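Local coordinates for 450aa long hypothetical fmu protein (Pyrococcus horikoshii, PDB 2YXL) that probably methylates carbon 5 of cytosines in RNA, using S-adenosyl-L-methionine bound in a Rossmann-like class I methyltransferase domain, at residues A[167-172]-A[432-437]; A[343-348]-A[388-393]. One frame throughout, in Å; residues are numbered along the deposited sequence.

Contact 1. Residues A[167-172]-A[432-437]; sequences GILGDE and WPHRHS
Leu169 and Trp432 meet from opposite directions, and around them the end of helix 159-169, from the ferredoxin-like region of this RsmB/NOP-family protein, packs against the short helix 433-436 of the Rossmann-like methyltransferase region. Leu169 points one methyl onto the indole face in a CH-pi contact: CD2 stands 3.7 Å from the centroid of the six-membered ring of Trp432, nearly on its normal. The other methyl, Leu169 CD1, lies toward the rim, 3.7 Å from Trp432 CZ3, and also reaches CE1 of the His434 ring. Ile168 approaches the indole obliquely. Its CG2, anti to the backbone N (CG1 having chi1 -58°), comes within 3.8 Å of Trp432 CH2.

Beside this apolar patch, the extended side chain of Glu172 crosses those of His434 and Arg435 at about right angles, and its OE1 takes three hydrogen bonds, all from donors standing somewhat out of the carboxylate plane. On the anti side His434 NE2 donates to Glu172 OE1 over 2.8 Å, the bond nearly straight at 167° and OE1 lying close to the imidazole plane, though the carboxylate itself is turned well out of it. On the syn side Arg435 grips side-on, NH2 reaching Glu172 OE1 over 2.9 Å in a salt bridge. The guanidinium is turned 77° from the carboxylate plane, yet OE1 stays close to the guanidinium's own plane. One face of that group rests over Trp432 CD1, and NH1 pairs with Asp421, so the cation is held between two acids. The second nitrogen of the grip, Arg435 NE, closes on Glu172 OE1 at 3.1 Å.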
ATOM      1  N   GLY A 167       5.679 -21.338  -4.881  1.00 37.38           N
ATOM      2  CA  GLY A 167       4.561 -22.281  -4.794  1.00 37.04           C
ATOM      3  C   GLY A 167       3.295 -21.799  -5.485  1.00 36.84           C
ATOM      4  O   GLY A 167       2.376 -22.584  -5.727  1.00 36.86           O
ATOM      5  N   ILE A 168       3.250 -20.505  -5.803  1.00 36.63           N
ATOM      6  CA  ILE A 168       2.087 -19.891  -6.443  1.00 36.26           C
ATOM      7  C   ILE A 168       2.335 -19.597  -7.928  1.00 36.09           C
ATOM      8  O   ILE A 168       1.466 -19.845  -8.762  1.00 35.98           O
ATOM      9  CB  ILE A 168       1.645 -18.594  -5.699  1.00 36.29           C
ATOM     10  CG1 ILE A 168       1.327 -18.901  -4.231  1.00 36.04           C
ATOM     11  CG2 ILE A 168       0.437 -17.949  -6.387  1.00 36.22           C
ATOM     12  CD1 ILE A 168       1.176 -17.679  -3.348  1.00 36.10           C
ATOM     13  N   LEU A 169       3.523 -19.087  -8.251  1.00 35.99           N
ATOM     14  CA  LEU A 169       3.810 -18.606  -9.607  1.00 35.93           C
ATOM     15  C   LEU A 169       4.785 -19.464 -10.417  1.00 35.91           C
ATOM     16  O   LEU A 169       4.759 -19.435 -11.649  1.00 35.84           O
ATOM     17  CB  LEU A 169       4.279 -17.148  -9.577  1.00 35.91           C
ATOM     18  CG  LEU A 169       3.226 -16.093  -9.222  1.00 35.88           C
ATOM     19  CD1 LEU A 169       3.873 -14.727  -9.100  1.00 35.88           C
ATOM     20  CD2 LEU A 169       2.091 -16.059 -10.243  1.00 35.52           C
ATOM     21  N   GLY A 170       5.644 -20.208  -9.722  1.00 35.97           N
ATOM     22  CA  GLY A 170       6.624 -21.084 -10.368  1.00 35.99           C
ATOM     23  C   GLY A 170       7.616 -20.343 -11.246  1.00 36.01           C
ATOM     24  O   GLY A 170       8.453 -19.588 -10.749  1.00 35.93           O
ATOM     25  N   ASP A 171       7.503 -20.556 -12.556  1.00 36.09           N
ATOM     26  CA  ASP A 171       8.373 -19.925 -13.554  1.00 36.23           C
ATOM     27  C   ASP A 171       8.308 -18.398 -13.530  1.00 36.21           C
ATOM     28  O   ASP A 171       9.276 -17.725 -13.887  1.00 36.28           O
ATOM     29  CB  ASP A 171       8.016 -20.420 -14.962  1.00 36.36           C
ATOM     30  CG  ASP A 171       8.348 -21.890 -15.177  1.00 36.67           C
ATOM     31  OD1 ASP A 171       8.091 -22.394 -16.291  1.00 36.94           O
ATOM     32  OD2 ASP A 171       8.867 -22.542 -14.244  1.00 37.21           O
ATOM     33  N   GLU A 172       7.165 -17.866 -13.105  1.00 36.19           N
ATOM     34  CA  GLU A 172       6.920 -16.422 -13.109  1.00 36.03           C
ATOM     35  C   GLU A 172       7.443 -15.695 -11.867  1.00 35.90           C
ATOM     36  O   GLU A 172       7.325 -14.471 -11.772  1.00 35.97           O
ATOM     37  CB  GLU A 172       5.425 -16.140 -13.305  1.00 36.08           C
ATOM     38  CG  GLU A 172       4.903 -16.495 -14.695  1.00 35.87           C
ATOM     39  CD  GLU A 172       3.416 -16.221 -14.873  1.00 35.96           C
ATOM     40  OE1 GLU A 172       2.840 -15.423 -14.102  1.00 35.71           O
ATOM     41  OE2 GLU A 172       2.821 -16.804 -15.802  1.00 36.41           O
ATOM     42  N   TRP A 432      -1.999  -9.195 -11.312  1.00 32.31           N
ATOM     43  CA  TRP A 432      -0.596  -9.397 -10.971  1.00 32.24           C
ATOM     44  C   TRP A 432       0.249  -8.213 -11.430  1.00 32.21           C
ATOM     45  O   TRP A 432       0.044  -7.698 -12.533  1.00 32.52           O
ATOM     46  CB  TRP A 432      -0.072 -10.679 -11.617  1.00 32.20           C
ATOM     47  CG  TRP A 432      -0.687 -11.933 -11.081  1.00 32.26           C
ATOM     48  CD1 TRP A 432      -1.705 -12.652 -11.642  1.00 32.09           C
ATOM     49  CD2 TRP A 432      -0.318 -12.629  -9.882  1.00 32.10           C
ATOM     50  NE1 TRP A 432      -1.993 -13.750 -10.867  1.00 32.11           N
ATOM     51  CE2 TRP A 432      -1.157 -13.761  -9.780  1.00 31.94           C
ATOM     52  CE3 TRP A 432       0.639 -12.403  -8.882  1.00 31.94           C
ATOM     53  CZ2 TRP A 432      -1.071 -14.668  -8.718  1.00 32.09           C
ATOM     54  CZ3 TRP A 432       0.729 -13.306  -7.828  1.00 31.98           C
ATOM     55  CH2 TRP A 432      -0.124 -14.425  -7.754  1.00 32.19           C
ATOM     56  N   PRO A 433       1.210  -7.780 -10.590  1.00 32.25           N
ATOM     57  CA  PRO A 433       2.106  -6.668 -10.934  1.00 32.22           C
ATOM     58  C   PRO A 433       2.885  -6.892 -12.230  1.00 32.27           C
ATOM     59  O   PRO A 433       2.977  -5.980 -13.051  1.00 32.28           O
ATOM     60  CB  PRO A 433       3.063  -6.603  -9.736  1.00 32.10           C
ATOM     61  CG  PRO A 433       2.313  -7.240  -8.615  1.00 32.03           C
ATOM     62  CD  PRO A 433       1.496  -8.317  -9.244  1.00 32.14           C
ATOM     63  N   HIS A 434       3.418  -8.097 -12.413  1.00 32.49           N
ATOM     64  CA  HIS A 434       4.256  -8.415 -13.574  1.00 32.64           C
ATOM     65  C   HIS A 434       3.458  -8.655 -14.856  1.00 32.77           C
ATOM     66  O   HIS A 434       4.019  -8.610 -15.952  1.00 32.82           O
ATOM     67  CB  HIS A 434       5.178  -9.605 -13.269  1.00 32.61           C
ATOM     68  CG  HIS A 434       4.453 -10.890 -13.006  1.00 32.62           C
ATOM     69  ND1 HIS A 434       3.631 -11.074 -11.914  1.00 32.50           N
ATOM     70  CD2 HIS A 434       4.439 -12.059 -13.689  1.00 32.31           C
ATOM     71  CE1 HIS A 434       3.134 -12.297 -11.941  1.00 32.56           C
ATOM     72  NE2 HIS A 434       3.609 -12.916 -13.007  1.00 32.65           N
ATOM     73  N   ARG A 435       2.156  -8.906 -14.719  1.00 32.95           N
ATOM     74  CA  ARG A 435       1.279  -9.083 -15.880  1.00 33.15           C
ATOM     75  C   ARG A 435       0.488  -7.822 -16.224  1.00 33.10           C
ATOM     76  O   ARG A 435       0.224  -7.559 -17.394  1.00 33.06           O
ATOM     77  CB  ARG A 435       0.296 -10.239 -15.665  1.00 33.20           C
ATOM     78  CG  ARG A 435       0.929 -11.610 -15.491  1.00 33.84           C
ATOM     79  CD  ARG A 435      -0.146 -12.681 -15.441  1.00 34.76           C
ATOM     80  NE  ARG A 435       0.282 -13.876 -14.717  1.00 35.79           N
ATOM     81  CZ  ARG A 435      -0.528 -14.869 -14.349  1.00 35.78           C
ATOM     82  NH1 ARG A 435      -1.826 -14.821 -14.625  1.00 35.03           N
ATOM     83  NH2 ARG A 435      -0.037 -15.914 -13.693  1.00 35.76           N
ATOM     84  N   HIS A 436       0.111  -7.046 -15.210  1.00 33.21           N
ATOM     85  CA  HIS A 436      -0.884  -5.986 -15.404  1.00 33.23           C
ATOM     86  C   HIS A 436      -0.464  -4.581 -14.978  1.00 33.08           C
ATOM     87  O   HIS A 436      -1.203  -3.626 -15.206  1.00 33.06           O
ATOM     88  CB  HIS A 436      -2.199  -6.359 -14.711  1.00 33.31           C
ATOM     89  CG  HIS A 436      -2.732  -7.703 -15.102  1.00 33.39           C
ATOM     90  ND1 HIS A 436      -2.800  -8.761 -14.222  1.00 33.64           N
ATOM     91  CD2 HIS A 436      -3.223  -8.158 -16.278  1.00 32.96           C
ATOM     92  CE1 HIS A 436      -3.315  -9.810 -14.838  1.00 33.54           C
ATOM     93  NE2 HIS A 436      -3.579  -9.471 -16.087  1.00 33.03           N
ATOM     94  N   SER A 437       0.710  -4.456 -14.363  1.00 33.09           N
ATOM     95  CA  SER A 437       1.208  -3.162 -13.866  1.00 33.25           C
ATOM     96  C   SER A 437       0.253  -2.481 -12.877  1.00 33.12           C
ATOM     97  O   SER A 437       0.086  -1.258 -12.883  1.00 33.35           O
ATOM     98  CB  SER A 437       1.560  -2.221 -15.024  1.00 33.18           C
ATOM     99  OG  SER A 437       2.650  -2.735 -15.764  1.00 33.74           O
TER

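Contact 2. Residues A[343-348]-A[388-393]; sequences SGTIGK and TTCSIF
Ser343 OG accepts a hydrogen bond from the backbone N of Ile392 at 2.9 Å, a nearly straight bond at 170°, and a backbone bond runs the other way close by. There Gly344 N donates to Cys390 O over 3.0 Å, arriving tilted 30° from the carbonyl plane. The two bonds hold the loop 343-348 close against the turn that follows strand 383-389. Two ST turns shape the second segment: Thr389 OG1 accepts from Ser391 N, and Ser391 OG from Phe393 N. Ser391 OG is also bonded to Glu396 and Thr341.

This turn leaves the sheet of the Rossmann-like fold at the site where Cys390, the predicted nucleophile, has its side chain about 5 Å from bound sinefungin. The opposing loop follows strand 331-337, whose Asp337 is a predicted S-adenosyl-L-methionine ligand.

The remaining contacts are van der Waals packing. Thr345 CG2, anti to its carbonyl carbon (OG1 having chi1 69°), packs 3.8 Å from Cys390 CB and also touches the sulfur, while OG1 is hydrogen-bonded to the backbone O of Ser342. Ile392 CG2 lies against Gly344 CA at 3.8 Å. Over one face of the Phe393 ring sits Ser343, whose OG is 3.4 Å above the plane toward the rim, while its CB is 3.5 Å from Phe393 CE1. With an alanine at Phe393, the side of Ser343 lying on the ring would probably lose its cover, and Arg164 its cation-pi partner. Phe393 also reaches helix 159-169 through Leu161.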
ATOM      1  N   SER A 343       0.201  -8.509   0.770  1.00 36.99           N
ATOM      2  CA  SER A 343       1.355  -9.068   0.051  1.00 36.62           C
ATOM      3  C   SER A 343       1.416  -8.661  -1.423  1.00 36.49           C
ATOM      4  O   SER A 343       2.496  -8.584  -2.011  1.00 36.60           O
ATOM      5  CB  SER A 343       1.370 -10.591   0.167  1.00 36.50           C
ATOM      6  OG  SER A 343       0.153 -11.143  -0.307  1.00 36.78           O
ATOM      7  N   GLY A 344       0.252  -8.405  -2.014  1.00 36.06           N
ATOM      8  CA  GLY A 344       0.179  -7.946  -3.394  1.00 35.69           C
ATOM      9  C   GLY A 344       0.612  -6.505  -3.592  1.00 35.23           C
ATOM     10  O   GLY A 344       0.755  -6.051  -4.727  1.00 35.18           O
ATOM     11  N   THR A 345       0.821  -5.785  -2.491  1.00 34.76           N
ATOM     12  CA  THR A 345       1.181  -4.371  -2.557  1.00 34.58           C
ATOM     13  C   THR A 345       2.670  -4.108  -2.288  1.00 34.44           C
ATOM     14  O   THR A 345       3.069  -2.961  -2.075  1.00 34.48           O
ATOM     15  CB  THR A 345       0.294  -3.501  -1.622  1.00 34.54           C
ATOM     16  OG1 THR A 345       0.603  -3.782  -0.252  1.00 35.12           O
ATOM     17  CG2 THR A 345      -1.183  -3.768  -1.868  1.00 34.45           C
ATOM     18  N   ILE A 346       3.492  -5.157  -2.328  1.00 34.20           N
ATOM     19  CA  ILE A 346       4.917  -5.021  -1.993  1.00 34.15           C
ATOM     20  C   ILE A 346       5.767  -4.229  -3.012  1.00 34.17           C
ATOM     21  O   ILE A 346       6.933  -3.926  -2.750  1.00 33.95           O
ATOM     22  CB  ILE A 346       5.599  -6.378  -1.632  1.00 34.14           C
ATOM     23  CG1 ILE A 346       5.553  -7.365  -2.802  1.00 33.62           C
ATOM     24  CG2 ILE A 346       4.995  -6.955  -0.348  1.00 34.18           C
ATOM     25  CD1 ILE A 346       6.581  -8.485  -2.685  1.00 33.99           C
ATOM     26  N   GLY A 347       5.179  -3.902  -4.160  1.00 34.14           N
ATOM     27  CA  GLY A 347       5.807  -2.991  -5.115  1.00 34.28           C
ATOM     28  C   GLY A 347       5.553  -1.548  -4.730  1.00 34.53           C
ATOM     29  O   GLY A 347       6.415  -0.687  -4.905  1.00 34.72           O
ATOM     30  N   LYS A 348       4.364  -1.297  -4.186  1.00 34.76           N
ATOM     31  CA  LYS A 348       3.931   0.035  -3.772  1.00 35.12           C
ATOM     32  C   LYS A 348       4.442   0.392  -2.370  1.00 34.81           C
ATOM     33  O   LYS A 348       4.916   1.509  -2.146  1.00 34.91           O
ATOM     34  CB  LYS A 348       2.401   0.112  -3.831  1.00 35.24           C
ATOM     35  CG  LYS A 348       1.806   1.475  -3.512  1.00 36.20           C
ATOM     36  CD  LYS A 348       0.299   1.375  -3.299  1.00 36.19           C
ATOM     37  CE  LYS A 348      -0.313   2.743  -3.020  1.00 37.58           C
ATOM     38  NZ  LYS A 348      -1.796   2.708  -3.169  1.00 38.42           N
ATOM     39  N   THR A 388     -12.837  -9.219  -2.022  1.00 29.21           N
ATOM     40  CA  THR A 388     -11.537  -8.844  -2.567  1.00 30.00           C
ATOM     41  C   THR A 388     -10.506  -8.715  -1.465  1.00 30.76           C
ATOM     42  O   THR A 388     -10.830  -8.323  -0.343  1.00 30.95           O
ATOM     43  CB  THR A 388     -11.561  -7.499  -3.352  1.00 29.77           C
ATOM     44  OG1 THR A 388     -11.981  -6.434  -2.491  1.00 29.74           O
ATOM     45  CG2 THR A 388     -12.468  -7.569  -4.565  1.00 29.30           C
ATOM     46  N   THR A 389      -9.270  -9.075  -1.800  1.00 31.74           N
ATOM     47  CA  THR A 389      -8.098  -8.737  -1.004  1.00 32.76           C
ATOM     48  C   THR A 389      -7.025  -8.190  -1.943  1.00 33.26           C
ATOM     49  O   THR A 389      -7.081  -8.401  -3.160  1.00 33.27           O
ATOM     50  CB  THR A 389      -7.503  -9.963  -0.265  1.00 32.92           C
ATOM     51  OG1 THR A 389      -6.820 -10.806  -1.203  1.00 33.50           O
ATOM     52  CG2 THR A 389      -8.586 -10.763   0.468  1.00 33.09           C
ATOM     53  N   CYS A 390      -6.053  -7.481  -1.378  1.00 33.80           N
ATOM     54  CA  CYS A 390      -4.850  -7.140  -2.124  1.00 34.48           C
ATOM     55  C   CYS A 390      -3.710  -8.043  -1.657  1.00 34.38           C
ATOM     56  O   CYS A 390      -2.601  -7.592  -1.384  1.00 34.54           O
ATOM     57  CB  CYS A 390      -4.511  -5.656  -1.992  1.00 34.55           C
ATOM     58  SG  CYS A 390      -4.526  -5.060  -0.307  1.00 36.85           S
ATOM     59  N   SER A 391      -4.020  -9.333  -1.565  1.00 34.53           N
ATOM     60  CA  SER A 391      -3.063 -10.359  -1.175  1.00 34.49           C
ATOM     61  C   SER A 391      -2.904 -11.361  -2.313  1.00 34.61           C
ATOM     62  O   SER A 391      -3.834 -11.579  -3.088  1.00 34.39           O
ATOM     63  CB  SER A 391      -3.536 -11.071   0.093  1.00 34.35           C
ATOM     64  OG  SER A 391      -2.758 -12.229   0.350  1.00 34.07           O
ATOM     65  N   ILE A 392      -1.726 -11.969  -2.403  1.00 34.82           N
ATOM     66  CA  ILE A 392      -1.456 -12.959  -3.445  1.00 35.13           C
ATOM     67  C   ILE A 392      -1.553 -14.395  -2.932  1.00 35.18           C
ATOM     68  O   ILE A 392      -1.453 -15.343  -3.714  1.00 35.28           O
ATOM     69  CB  ILE A 392      -0.079 -12.737  -4.113  1.00 35.21           C
ATOM     70  CG1 ILE A 392       1.037 -12.731  -3.065  1.00 35.40           C
ATOM     71  CG2 ILE A 392      -0.095 -11.446  -4.945  1.00 35.48           C
ATOM     72  CD1 ILE A 392       2.400 -13.134  -3.599  1.00 36.24           C
ATOM     73  N   PHE A 393      -1.755 -14.547  -1.625  1.00 35.18           N
ATOM     74  CA  PHE A 393      -1.781 -15.863  -0.996  1.00 35.27           C
ATOM     75  C   PHE A 393      -3.110 -16.580  -1.199  1.00 35.43           C
ATOM     76  O   PHE A 393      -4.180 -15.987  -1.035  1.00 35.52           O
ATOM     77  CB  PHE A 393      -1.472 -15.756   0.501  1.00 35.20           C
ATOM     78  CG  PHE A 393      -0.127 -15.153   0.809  1.00 35.02           C
ATOM     79  CD1 PHE A 393      -0.020 -14.094   1.707  1.00 35.17           C
ATOM     80  CD2 PHE A 393       1.030 -15.642   0.208  1.00 34.84           C
ATOM     81  CE1 PHE A 393       1.221 -13.531   2.011  1.00 34.70           C
ATOM     82  CE2 PHE A 393       2.276 -15.083   0.500  1.00 34.80           C
ATOM     83  CZ  PHE A 393       2.369 -14.027   1.405  1.00 34.86           C
TER

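How the contacts relate
From the N terminus, the chain passes through the helical bundle to helix 159-169, where residues 167-172 form the first half of contact 1. It then runs through the ferredoxin-like region and the first strands of the Rossmann-like sheet before residues 343-348 begin contact 2. That smaller loop closes about forty residues later at 388-393, after helix 361-376, at the end of strand 383-389. Only at 432-437 is contact 1 closed, so contact 2 nests inside it. Contact 1 ties helix 159-169 to the methyltransferase region, and contact 2 joins two loops within the latter. Their centres lie about 12 Å apart; Trp432 CZ3 packs 3.5 Å from Ile392 CG2, and Ile168 CD1 lies near Phe393.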